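Local coordinates for protein antigen, P35 (Borreliella spielmanii A14S, PDB 6HPN) that is of unknown molecular function but belongs to the PFam54 outer surface proteins, which are thought to contribute to the pathogenesis of Lyme disease, at residues Asp171-Glu176 against His191-Leu196; Lys24-Ser29 against Asn136-Leu141. One frame throughout, in Å; residues are numbered along the deposited sequence.

How the interactions relate
Two contacts on opposite sides of the centre of this helical chain, the C-terminal part of a longer protein and carrying the Borrelia Bbcrasp-1 family region, illustrate how surroundings set packing chemistry. Interaction 1 joins helix 146-179 to helix 187-197 by an amide-carboxylate hydrogen bond, with Lys197 salt-bridged to the same carboxylate, beside a single loose apolar contact. Interaction 2 sets helix 16-40 against the turn after helix 106-135 through carbon atoms alone. Centred 38 Å apart, both adjoin helix 106-135, and helix 146-179 also borders interaction 2. Each has two buried residues among four that touch; the more exposed side carries amide and carboxylate in interaction 1, a lysine stem in interaction 2.

Interaction 1 of 2, residues Asp171-Glu176 against His191-Leu196; sequences DDIIKE and HDNVEL
Asn193 and Glu176 meet because their first torsions send them across the gap from two different helices: the amide carbon CG of Asn193 stands anti to its own backbone N (chi1 173°), while CG of Glu176 is anti to its carbonyl carbon and the chain beyond it runs extended. The two side chains meet aslant, and one carboxylate oxygen, OE1, does the touching. Asn193 ND2 donates to Glu176 OE1 at 2.8 Å, and the N-H...O angle of 169° makes the bond nearly straight. The acceptor lies almost in the amide plane and is approached roughly along its own C-O direction, while the carboxylate and amide planes are turned 65° apart.

On the buried flank Ile173 slants across the amide, its CG1 packing 3.9 Å from Asn193 OD1. The apolar part of the contact is the pair of Ile173 and Val194, where CD1 of the first approaches CG2 of the second loosely, at 4.4 Å. Ile173 and Val194 are also nearest in the backbone, their CA atoms 7.1 Å apart. The helix segments run roughly antiparallel with axes 10.9 Å apart, as in a helical hairpin, here closed through helix 181-185, whose Leu183 touches both Glu176 and Asn193.

Lys197, one turn beyond Asn193, ties the polar groups together, its NZ forming a salt bridge with Glu176 OE1 and a hydrogen bond with Asn193 OD1. The amide is thereby used at both ends, which would fix its rotation, and OE1 is gripped by two donors, of which the charged one probably stabilises the ionised carboxylate. The neutral amide and the neighbouring lysine, both on helix 187-197, thus hold one carboxylate and clasp the two helices together.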
# COMPACT_ATOMS: atom_id res chain seq x y z
N ASP A 171 -3.38 -12.21 -5.30
CA ASP A 171 -3.04 -13.45 -6.04
C ASP A 171 -4.28 -14.37 -6.09
O ASP A 171 -4.47 -15.01 -7.12
CB ASP A 171 -1.80 -14.13 -5.46
CG ASP A 171 -0.48 -13.43 -5.76
OD1 ASP A 171 -0.41 -12.65 -6.74
OD2 ASP A 171 0.46 -13.66 -5.01
N ASP A 172 -5.10 -14.41 -5.03
CA ASP A 172 -6.24 -15.36 -4.91
C ASP A 172 -7.34 -14.95 -5.89
O ASP A 172 -7.86 -15.83 -6.61
CB ASP A 172 -6.77 -15.43 -3.48
CG ASP A 172 -5.83 -16.20 -2.55
OD1 ASP A 172 -4.92 -16.81 -3.07
OD2 ASP A 172 -6.04 -16.18 -1.32
N ILE A 173 -7.69 -13.66 -5.87
CA ILE A 173 -8.63 -13.03 -6.83
C ILE A 173 -8.19 -13.45 -8.24
O ILE A 173 -9.04 -13.89 -9.01
CB ILE A 173 -8.64 -11.49 -6.64
CG1 ILE A 173 -9.43 -11.07 -5.40
CG2 ILE A 173 -9.18 -10.78 -7.86
CD1 ILE A 173 -9.19 -9.62 -4.93
N ILE A 174 -6.91 -13.33 -8.55
CA ILE A 174 -6.36 -13.66 -9.90
C ILE A 174 -6.51 -15.16 -10.16
O ILE A 174 -7.04 -15.52 -11.23
CB ILE A 174 -4.91 -13.16 -10.02
CG1 ILE A 174 -4.87 -11.63 -10.06
CG2 ILE A 174 -4.20 -13.75 -11.23
CD1 ILE A 174 -3.48 -11.05 -10.03
N LYS A 175 -6.04 -16.00 -9.24
CA LYS A 175 -6.09 -17.48 -9.36
C LYS A 175 -7.54 -17.89 -9.57
O LYS A 175 -7.78 -18.63 -10.52
CB LYS A 175 -5.49 -18.17 -8.13
CG LYS A 175 -4.08 -18.69 -8.34
CD LYS A 175 -3.07 -18.42 -7.19
CE LYS A 175 -1.68 -18.10 -7.71
NZ LYS A 175 -0.77 -17.61 -6.65
N GLU A 176 -8.46 -17.38 -8.74
CA GLU A 176 -9.88 -17.80 -8.70
C GLU A 176 -10.59 -17.34 -9.98
O GLU A 176 -11.39 -18.14 -10.53
CB GLU A 176 -10.56 -17.28 -7.44
CG GLU A 176 -10.06 -17.98 -6.19
CD GLU A 176 -10.26 -17.24 -4.89
OE1 GLU A 176 -11.03 -16.26 -4.87
OE2 GLU A 176 -9.63 -17.64 -3.89
N HIS A 191 -18.12 -9.40 -7.77
CA HIS A 191 -18.28 -8.33 -6.76
C HIS A 191 -18.23 -8.97 -5.37
O HIS A 191 -17.38 -8.55 -4.56
CB HIS A 191 -19.58 -7.58 -7.02
CG HIS A 191 -19.99 -6.75 -5.85
ND1 HIS A 191 -19.60 -5.43 -5.71
CD2 HIS A 191 -20.73 -7.07 -4.76
CE1 HIS A 191 -20.09 -4.96 -4.59
NE2 HIS A 191 -20.79 -5.94 -3.99
N ASP A 192 -19.08 -9.95 -5.13
CA ASP A 192 -19.17 -10.69 -3.85
C ASP A 192 -17.78 -11.21 -3.48
O ASP A 192 -17.38 -10.99 -2.34
CB ASP A 192 -20.18 -11.84 -3.94
CG ASP A 192 -21.63 -11.42 -4.05
OD1 ASP A 192 -21.93 -10.20 -4.10
OD2 ASP A 192 -22.46 -12.34 -4.09
N ASN A 193 -17.07 -11.89 -4.39
CA ASN A 193 -15.75 -12.52 -4.11
C ASN A 193 -14.79 -11.47 -3.54
O ASN A 193 -14.15 -11.69 -2.47
CB ASN A 193 -15.16 -13.19 -5.36
CG ASN A 193 -13.74 -13.70 -5.18
OD1 ASN A 193 -12.82 -12.91 -4.94
ND2 ASN A 193 -13.52 -14.99 -5.33
N VAL A 194 -14.71 -10.33 -4.23
CA VAL A 194 -13.83 -9.20 -3.84
C VAL A 194 -14.28 -8.62 -2.50
O VAL A 194 -13.40 -8.46 -1.63
CB VAL A 194 -13.81 -8.12 -4.94
CG1 VAL A 194 -13.02 -6.90 -4.49
CG2 VAL A 194 -13.26 -8.68 -6.24
N GLU A 195 -15.58 -8.36 -2.33
CA GLU A 195 -16.13 -7.75 -1.08
C GLU A 195 -15.80 -8.62 0.15
O GLU A 195 -15.50 -8.04 1.20
CB GLU A 195 -17.64 -7.54 -1.17
CG GLU A 195 -18.18 -6.74 -0.00
CD GLU A 195 -19.50 -6.06 -0.31
OE1 GLU A 195 -20.21 -6.55 -1.19
OE2 GLU A 195 -19.81 -5.04 0.31
N LEU A 196 -15.86 -9.95 0.02
CA LEU A 196 -15.54 -10.88 1.14
C LEU A 196 -14.10 -10.66 1.57
O LEU A 196 -13.85 -10.65 2.76
CB LEU A 196 -15.79 -12.33 0.73
CG LEU A 196 -17.25 -12.78 0.71
CD1 LEU A 196 -17.37 -14.23 0.25
CD2 LEU A 196 -17.93 -12.58 2.07

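Interaction 2 of 2, residues Lys24-Ser29 against Asn136-Leu141; sequences KILDRS and NVKDKL
Leu26, on a continuous helix, faces Lys138 and Leu141 of a short 3-10 segment that leads away from the end of helix 106-135. The backbones come nearest at Leu26 and Lys138, whose CA atoms are 7.4 Å apart, and diverge to 9.3 Å between the CA atoms of Ile25 and Leu141. The turn is held by Lys140 N bonding to Val137 O, and its next bond, from Leu141 N to Lys138 O, is weak.

In Leu26, chi1 of -69° directs CG at the turn, and chi2 of 170° leaves CD2 as the branch that meets both Leu141 and Lys138. Leu141 CD1 lies 3.8 Å from Leu26 CD2, the two leucines lying alongside with their chains running contrary ways, whereas the aliphatic stem of Lys138 runs perpendicular to Leu26, its CG 4.0 Å from Leu26 CD2. Leu141 CD1 touches Ile25 CG2 more loosely, at 4.4 Å. Ile134 and Leu135 extend this apolar cluster against Ile25 and Leu26.

Purely dispersive and hydrophobic, the contact has little directional demand: it seats the turn against helix 16-40, with the lysine contributing carbon at the exposed margin while its amino end turns from the helix.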
# COMPACT_ATOMS: atom_id res chain seq x y z
N LYS A 24 19.30 -2.59 12.00
CA LYS A 24 18.16 -3.30 11.35
C LYS A 24 17.02 -2.32 11.13
O LYS A 24 16.41 -2.41 10.10
CB LYS A 24 17.72 -4.50 12.19
CG LYS A 24 18.77 -5.60 12.30
CD LYS A 24 18.28 -7.02 11.98
CE LYS A 24 19.40 -8.01 11.73
NZ LYS A 24 20.08 -7.75 10.44
N ILE A 25 16.77 -1.41 12.05
CA ILE A 25 15.74 -0.35 11.82
C ILE A 25 16.15 0.46 10.58
O ILE A 25 15.27 0.70 9.72
CB ILE A 25 15.55 0.58 13.03
CG1 ILE A 25 14.89 -0.12 14.21
CG2 ILE A 25 14.74 1.79 12.62
CD1 ILE A 25 15.12 0.59 15.51
N LEU A 26 17.41 0.90 10.51
CA LEU A 26 17.91 1.72 9.38
C LEU A 26 17.83 0.89 8.10
O LEU A 26 17.36 1.45 7.08
CB LEU A 26 19.33 2.21 9.65
CG LEU A 26 19.43 3.24 10.78
CD1 LEU A 26 20.87 3.50 11.16
CD2 LEU A 26 18.75 4.52 10.40
N ASP A 27 18.24 -0.38 8.16
CA ASP A 27 18.23 -1.27 6.98
C ASP A 27 16.81 -1.31 6.39
O ASP A 27 16.68 -1.16 5.18
CB ASP A 27 18.63 -2.69 7.34
CG ASP A 27 20.10 -2.92 7.59
OD1 ASP A 27 20.87 -1.95 7.56
OD2 ASP A 27 20.46 -4.09 7.83
N ARG A 28 15.81 -1.61 7.22
CA ARG A 28 14.38 -1.76 6.82
C ARG A 28 13.86 -0.44 6.25
O ARG A 28 13.15 -0.50 5.23
CB ARG A 28 13.54 -2.23 8.01
CG ARG A 28 13.85 -3.65 8.47
CD ARG A 28 13.07 -4.05 9.71
NE ARG A 28 13.20 -5.47 10.02
CZ ARG A 28 12.38 -6.17 10.80
NH1 ARG A 28 11.33 -5.60 11.37
NH2 ARG A 28 12.60 -7.46 11.00
N SER A 29 14.22 0.68 6.89
CA SER A 29 13.89 2.07 6.45
C SER A 29 14.46 2.34 5.05
O SER A 29 13.67 2.60 4.14
CB SER A 29 14.40 3.07 7.44
OG SER A 29 13.75 2.96 8.69
N ASN A 136 15.04 10.56 8.90
CA ASN A 136 15.12 12.03 9.11
C ASN A 136 15.89 12.33 10.40
O ASN A 136 16.45 13.43 10.50
CB ASN A 136 13.73 12.67 9.10
CG ASN A 136 13.81 14.18 9.04
OD1 ASN A 136 14.40 14.70 8.10
ND2 ASN A 136 13.26 14.87 10.03
N VAL A 137 15.93 11.41 11.35
CA VAL A 137 16.64 11.59 12.66
C VAL A 137 17.63 10.43 12.85
O VAL A 137 18.01 10.14 13.97
CB VAL A 137 15.61 11.74 13.80
CG1 VAL A 137 14.66 12.91 13.57
CG2 VAL A 137 14.80 10.47 14.01
N LYS A 138 18.09 9.85 11.75
CA LYS A 138 18.97 8.65 11.68
C LYS A 138 20.12 8.75 12.69
O LYS A 138 20.33 7.79 13.45
CB LYS A 138 19.44 8.49 10.24
CG LYS A 138 20.85 7.94 10.05
CD LYS A 138 21.31 8.07 8.63
CE LYS A 138 21.40 9.52 8.18
NZ LYS A 138 21.23 9.63 6.72
N ASP A 139 20.83 9.87 12.73
CA ASP A 139 22.06 10.03 13.56
C ASP A 139 21.74 9.99 15.06
O ASP A 139 22.68 9.85 15.84
CB ASP A 139 22.77 11.33 13.21
CG ASP A 139 23.40 11.32 11.84
OD1 ASP A 139 23.56 10.22 11.26
OD2 ASP A 139 23.74 12.41 11.37
N LYS A 140 20.48 10.09 15.48
CA LYS A 140 20.16 10.23 16.92
C LYS A 140 19.37 9.03 17.45
O LYS A 140 18.90 9.11 18.59
CB LYS A 140 19.41 11.55 17.17
CG LYS A 140 20.28 12.80 17.22
CD LYS A 140 19.70 13.98 16.42
CE LYS A 140 20.09 15.34 16.96
NZ LYS A 140 19.32 15.70 18.18
N LEU A 141 19.24 7.92 16.72
CA LEU A 141 18.44 6.77 17.21
C LEU A 141 19.08 6.16 18.47
O LEU A 141 18.33 5.55 19.30
CB LEU A 141 18.30 5.72 16.11
CG LEU A 141 17.37 6.06 14.95
CD1 LEU A 141 17.43 4.97 13.90
CD2 LEU A 141 15.92 6.24 15.42